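Local structure of carbonic anhydrase (5ZTP) at residues L27-R32 against L80-V85; E136-L141 against T151-Y156. The protein probably catalyses the reversible hydration of carbon dioxide to bicarbonate, as a carbonic anhydrase from the cold-adapted yeast Glaciozyma antarctica. All coordinates share one frame; numbering follows the deposited sequence.

Contact 1 (L27-R32 against L80-V85)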
# COMPACT_ATOMS: atom_id res chain seq x y z
N LEU A 27 -1.98 6.42 -17.03
CA LEU A 27 -1.09 6.27 -15.89
C LEU A 27 -1.09 7.38 -14.82
O LEU A 27 -1.26 7.07 -13.65
CB LEU A 27 0.34 6.01 -16.42
CG LEU A 27 1.44 5.49 -15.50
CD1 LEU A 27 0.93 4.50 -14.46
CD2 LEU A 27 2.55 4.86 -16.32
N PRO A 28 -0.86 8.67 -15.20
CA PRO A 28 -0.70 9.66 -14.13
C PRO A 28 -2.02 9.87 -13.43
O PRO A 28 -3.01 10.01 -14.12
CB PRO A 28 -0.27 10.94 -14.86
CG PRO A 28 -0.47 10.71 -16.29
CD PRO A 28 -0.71 9.25 -16.54
N PRO A 29 -2.04 9.88 -12.07
CA PRO A 29 -3.32 10.01 -11.36
C PRO A 29 -4.04 11.34 -11.62
O PRO A 29 -3.44 12.38 -11.51
CB PRO A 29 -2.92 9.91 -9.87
CG PRO A 29 -1.57 9.29 -9.87
CD PRO A 29 -0.91 9.79 -11.12
N GLY A 30 -5.33 11.27 -11.93
CA GLY A 30 -6.14 12.44 -12.21
C GLY A 30 -6.21 13.56 -11.18
O GLY A 30 -6.15 14.73 -11.55
N LYS A 31 -6.34 13.22 -9.90
CA LYS A 31 -6.42 14.23 -8.83
C LYS A 31 -5.06 14.60 -8.25
O LYS A 31 -4.97 15.40 -7.31
CB LYS A 31 -7.29 13.77 -7.67
CG LYS A 31 -8.63 13.23 -8.09
CD LYS A 31 -9.55 14.30 -8.61
CE LYS A 31 -10.91 13.67 -8.90
NZ LYS A 31 -11.87 14.70 -9.38
N ARG A 32 -4.00 14.01 -8.78
CA ARG A 32 -2.65 14.36 -8.37
C ARG A 32 -2.45 14.12 -6.88
O ARG A 32 -1.84 14.92 -6.18
CB ARG A 32 -2.38 15.81 -8.74
CG ARG A 32 -2.91 16.17 -10.12
CD ARG A 32 -3.06 17.66 -10.28
NE ARG A 32 -1.78 18.25 -10.61
CZ ARG A 32 -1.50 19.53 -10.45
NH1 ARG A 32 -2.40 20.38 -9.96
NH2 ARG A 32 -0.30 19.96 -10.78
N LEU A 80 5.13 10.90 -11.83
CA LEU A 80 3.72 10.95 -12.18
C LEU A 80 3.03 12.20 -11.54
O LEU A 80 3.72 13.14 -11.18
CB LEU A 80 3.09 9.63 -11.73
CG LEU A 80 3.86 8.41 -12.28
CD1 LEU A 80 3.59 7.13 -11.50
CD2 LEU A 80 3.52 8.22 -13.75
N GLY A 81 1.69 12.23 -11.44
CA GLY A 81 0.96 13.27 -10.62
C GLY A 81 1.87 14.38 -10.06
O GLY A 81 2.35 15.20 -10.83
N THR A 82 2.09 14.52 -8.76
CA THR A 82 1.15 14.37 -7.66
C THR A 82 1.72 15.45 -6.74
O THR A 82 2.89 15.45 -6.42
CB THR A 82 1.11 13.01 -6.88
OG1 THR A 82 2.20 12.89 -5.93
CG2 THR A 82 1.06 11.85 -7.79
N ARG A 83 0.89 16.39 -6.36
CA ARG A 83 1.36 17.44 -5.48
C ARG A 83 0.47 17.49 -4.27
O ARG A 83 0.42 18.50 -3.55
CB ARG A 83 1.47 18.78 -6.22
CG ARG A 83 0.50 18.98 -7.35
CD ARG A 83 -0.99 18.71 -7.01
NE ARG A 83 -1.82 19.36 -5.99
CZ ARG A 83 -1.77 20.61 -5.55
NH1 ARG A 83 -2.69 20.97 -4.66
NH2 ARG A 83 -0.82 21.46 -5.94
N GLU A 84 -0.20 16.35 -4.02
CA GLU A 84 -0.93 16.15 -2.79
C GLU A 84 -0.66 14.81 -2.16
O GLU A 84 -0.65 13.78 -2.83
CB GLU A 84 -2.42 16.34 -3.00
CG GLU A 84 -3.24 16.05 -1.75
CD GLU A 84 -4.60 16.69 -1.76
OE1 GLU A 84 -5.08 17.09 -2.84
OE2 GLU A 84 -5.16 16.79 -0.64
N VAL A 85 -0.45 14.86 -0.84
CA VAL A 85 -0.41 13.66 -0.00
C VAL A 85 -1.44 13.74 1.09
O VAL A 85 -1.42 14.67 1.90
CB VAL A 85 0.98 13.50 0.67
CG1 VAL A 85 1.03 12.24 1.54
CG2 VAL A 85 2.07 13.49 -0.40
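Arg32 and Thr82 bring the two backbones closest, with CA atoms 3.9 Å apart where a type I turn from Pro29 ends, while further back the CA atoms of Pro28 and Leu80 pass at 5.0 Å. Two weak, bent bonds converge on one carbonyl: Arg83 N and Glu84 N each lie 3.1 Å from Arg32 O, both with an N-H...O angle of 131°. Around this shared oxygen the chain leaves the loop and begins to pair as a sheet, since Glu84 also bonds to the backbone of Ala34. Arg32 and Arg83 cross with their guanidinium planes only 20° apart. It is the aliphatic part of Arg83 that touches: its CD sits over the centre of one face of the Arg32 guanidinium, 3.6 Å from Arg32 CZ. Bends at CB-CG and CG-CD (chi2 51°) curl the chain back there, while Arg83 NE remains 4.1 Å from Arg32 NH1, like charges that would be expected to repel rather than attract. A serine replacing Arg83 would lack this methylene cover and would probably leave the Arg32 guanidinium freer to turn. At the other end the contact is apolar: Leu80 CD2 meets Leu27 CG at 3.9 Å, and Leu80 CB packs on Pro29 CD, which also lies against Gly81 N. The hydroxyls of Thr82 and Ser76 on helix 66-79 share a hydrogen bond. The carboxylate of Glu84 accepts bonds from the backbone nitrogens of Tyr3 and Ala4 of the second subunit, so the contact forms part of the dimer interface. Two loops, each feeding one of two parallel neighbours, 33-38 and 84-90, are consistent with the parallel sheet core of a beta-class carbonic anhydrase.

Contact 2 (E136-L141 against T151-Y156)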
# COMPACT_ATOMS: atom_id res chain seq x y z
N GLU A 136 3.42 13.26 13.48
CA GLU A 136 4.81 12.92 13.17
C GLU A 136 5.01 12.60 11.70
O GLU A 136 5.90 13.15 11.07
CB GLU A 136 5.32 11.76 14.04
CG GLU A 136 5.96 12.21 15.36
CD GLU A 136 5.73 11.27 16.54
OE1 GLU A 136 6.20 10.12 16.52
OE2 GLU A 136 5.09 11.70 17.53
N ASP A 137 4.18 11.72 11.15
CA ASP A 137 4.31 11.43 9.70
C ASP A 137 4.02 12.62 8.77
O ASP A 137 4.69 12.81 7.79
CB ASP A 137 3.43 10.25 9.30
CG ASP A 137 4.11 8.93 9.51
OD1 ASP A 137 5.29 8.88 9.92
OD2 ASP A 137 3.48 7.91 9.23
N VAL A 138 3.02 13.41 9.07
CA VAL A 138 2.75 14.58 8.26
C VAL A 138 3.97 15.52 8.25
O VAL A 138 4.51 15.87 7.19
CB VAL A 138 1.53 15.33 8.78
CG1 VAL A 138 1.34 16.64 8.04
CG2 VAL A 138 0.30 14.47 8.63
N ALA A 139 4.39 15.93 9.45
CA ALA A 139 5.55 16.82 9.65
C ALA A 139 6.77 16.34 8.88
O ALA A 139 7.40 17.11 8.14
CB ALA A 139 5.89 16.87 11.13
N PHE A 140 7.11 15.07 9.11
CA PHE A 140 8.22 14.41 8.46
C PHE A 140 8.20 14.70 6.96
O PHE A 140 9.22 15.13 6.39
CB PHE A 140 8.11 12.91 8.75
CG PHE A 140 9.04 12.05 7.96
CD1 PHE A 140 10.39 12.01 8.24
CD2 PHE A 140 8.56 11.22 6.98
CE1 PHE A 140 11.25 11.17 7.53
CE2 PHE A 140 9.41 10.39 6.27
CZ PHE A 140 10.76 10.37 6.54
N LEU A 141 7.05 14.49 6.34
CA LEU A 141 6.90 14.62 4.90
C LEU A 141 6.94 16.09 4.52
O LEU A 141 7.50 16.46 3.50
CB LEU A 141 5.59 13.98 4.42
CG LEU A 141 5.46 12.46 4.43
CD1 LEU A 141 4.05 12.08 4.02
CD2 LEU A 141 6.47 11.82 3.49
N THR A 151 4.11 20.68 -2.15
CA THR A 151 3.16 19.61 -1.87
C THR A 151 2.21 20.00 -0.75
O THR A 151 2.65 20.47 0.30
CB THR A 151 3.90 18.30 -1.54
OG1 THR A 151 4.84 18.05 -2.58
CG2 THR A 151 2.93 17.11 -1.43
N VAL A 152 0.90 19.83 -0.97
CA VAL A 152 -0.07 19.95 0.15
C VAL A 152 -0.09 18.62 0.83
O VAL A 152 -0.16 17.58 0.16
CB VAL A 152 -1.55 20.35 -0.20
CG1 VAL A 152 -1.60 21.37 -1.33
CG2 VAL A 152 -2.43 19.14 -0.48
N ILE A 153 -0.02 18.66 2.15
CA ILE A 153 0.07 17.44 2.94
C ILE A 153 -0.90 17.55 4.12
O ILE A 153 -0.91 18.56 4.82
CB ILE A 153 1.54 17.15 3.42
CG1 ILE A 153 2.53 17.15 2.25
CG2 ILE A 153 1.63 15.80 4.11
CD1 ILE A 153 3.94 17.49 2.64
N SER A 154 -1.68 16.49 4.32
CA SER A 154 -2.65 16.43 5.39
C SER A 154 -2.69 15.02 5.94
O SER A 154 -2.31 14.07 5.29
CB SER A 154 -4.05 16.87 4.93
OG SER A 154 -4.39 16.40 3.62
N GLY A 155 -3.16 14.91 7.18
CA GLY A 155 -3.19 13.64 7.90
C GLY A 155 -4.49 13.46 8.65
O GLY A 155 -4.98 14.38 9.34
N TYR A 156 -5.04 12.25 8.51
CA TYR A 156 -6.35 11.92 9.01
C TYR A 156 -6.29 10.63 9.80
O TYR A 156 -5.57 9.70 9.42
CB TYR A 156 -7.33 11.74 7.86
CG TYR A 156 -7.65 13.03 7.17
CD1 TYR A 156 -6.75 13.60 6.28
CD2 TYR A 156 -8.84 13.72 7.42
CE1 TYR A 156 -7.01 14.82 5.67
CE2 TYR A 156 -9.13 14.92 6.80
CZ TYR A 156 -8.21 15.48 5.92
OH TYR A 156 -8.44 16.70 5.31
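Val138 uses its two methyls on two different targets of strand 152-156. CG1, anti to the backbone N (chi1 174°), meets Ile153 CG2 at 4.0 Å; CG2 is turned instead onto the backbone of the strand and lies 3.7 Å from Gly155 CA. The Val138 and Ile153 side chains run alongside each other, pointing opposite ways. Ile153 is divided in the same way. Its CG2 serves Val138, whereas its CG1 arm (chi1 -54°) carries CD1 toward the next turn of the helix, to 3.8 Å from Leu141 O and 4.3 Å from Leu141 CB. The Leu141 side chain points to the strand too, but its further company comes from Leu73 and Ala66 on helix 66-79 and from Val85 of the neighbouring strand. Helix 136-141 and strand 152-156 run almost antiparallel, at 170°, with axes approaching to 8.0 Å. Gly155 permits this closeness at Val138, because a CB there would run into the CG2 methyl. On the opposite face of the strand, Ser154 and Tyr156 point away from the helix and pack on Ala4 of the second subunit. A helix antiparallel to this strand, followed by the strand itself parallel to 84-90, closes a beta-alpha-beta crossover. No hydrogen bond or charge pair links the two segments; methyls against methyls, glycine and a helix carbonyl imply that shape and exclusion of water, not directed polar bonds, hold this helix to the sheet.

Overall arrangement
Contact 1 is partly buried, at the strand starts, mixing proline and leucine contacts, carbonyl bonds and an arginine methylene over a guanidinium face; contact 2 is buried, with no hydrogen bond across its segments and mostly apolar side-chain contacts. Their centres are about 16 Å apart, yet both reach the same sheet: strands 84-90 and 152-158 are parallel neighbours, joined by Val85 N to Val152 O and Arg83 O to Val152 N, each 2.9 Å and probable hydrogen bonds. Contact 1 thus joins loops at the start of sheet strands, while contact 2 lays a helix over one face of that sheet. Both touch the second subunit, contact 1 by polar bonds and packing, contact 2 by packing.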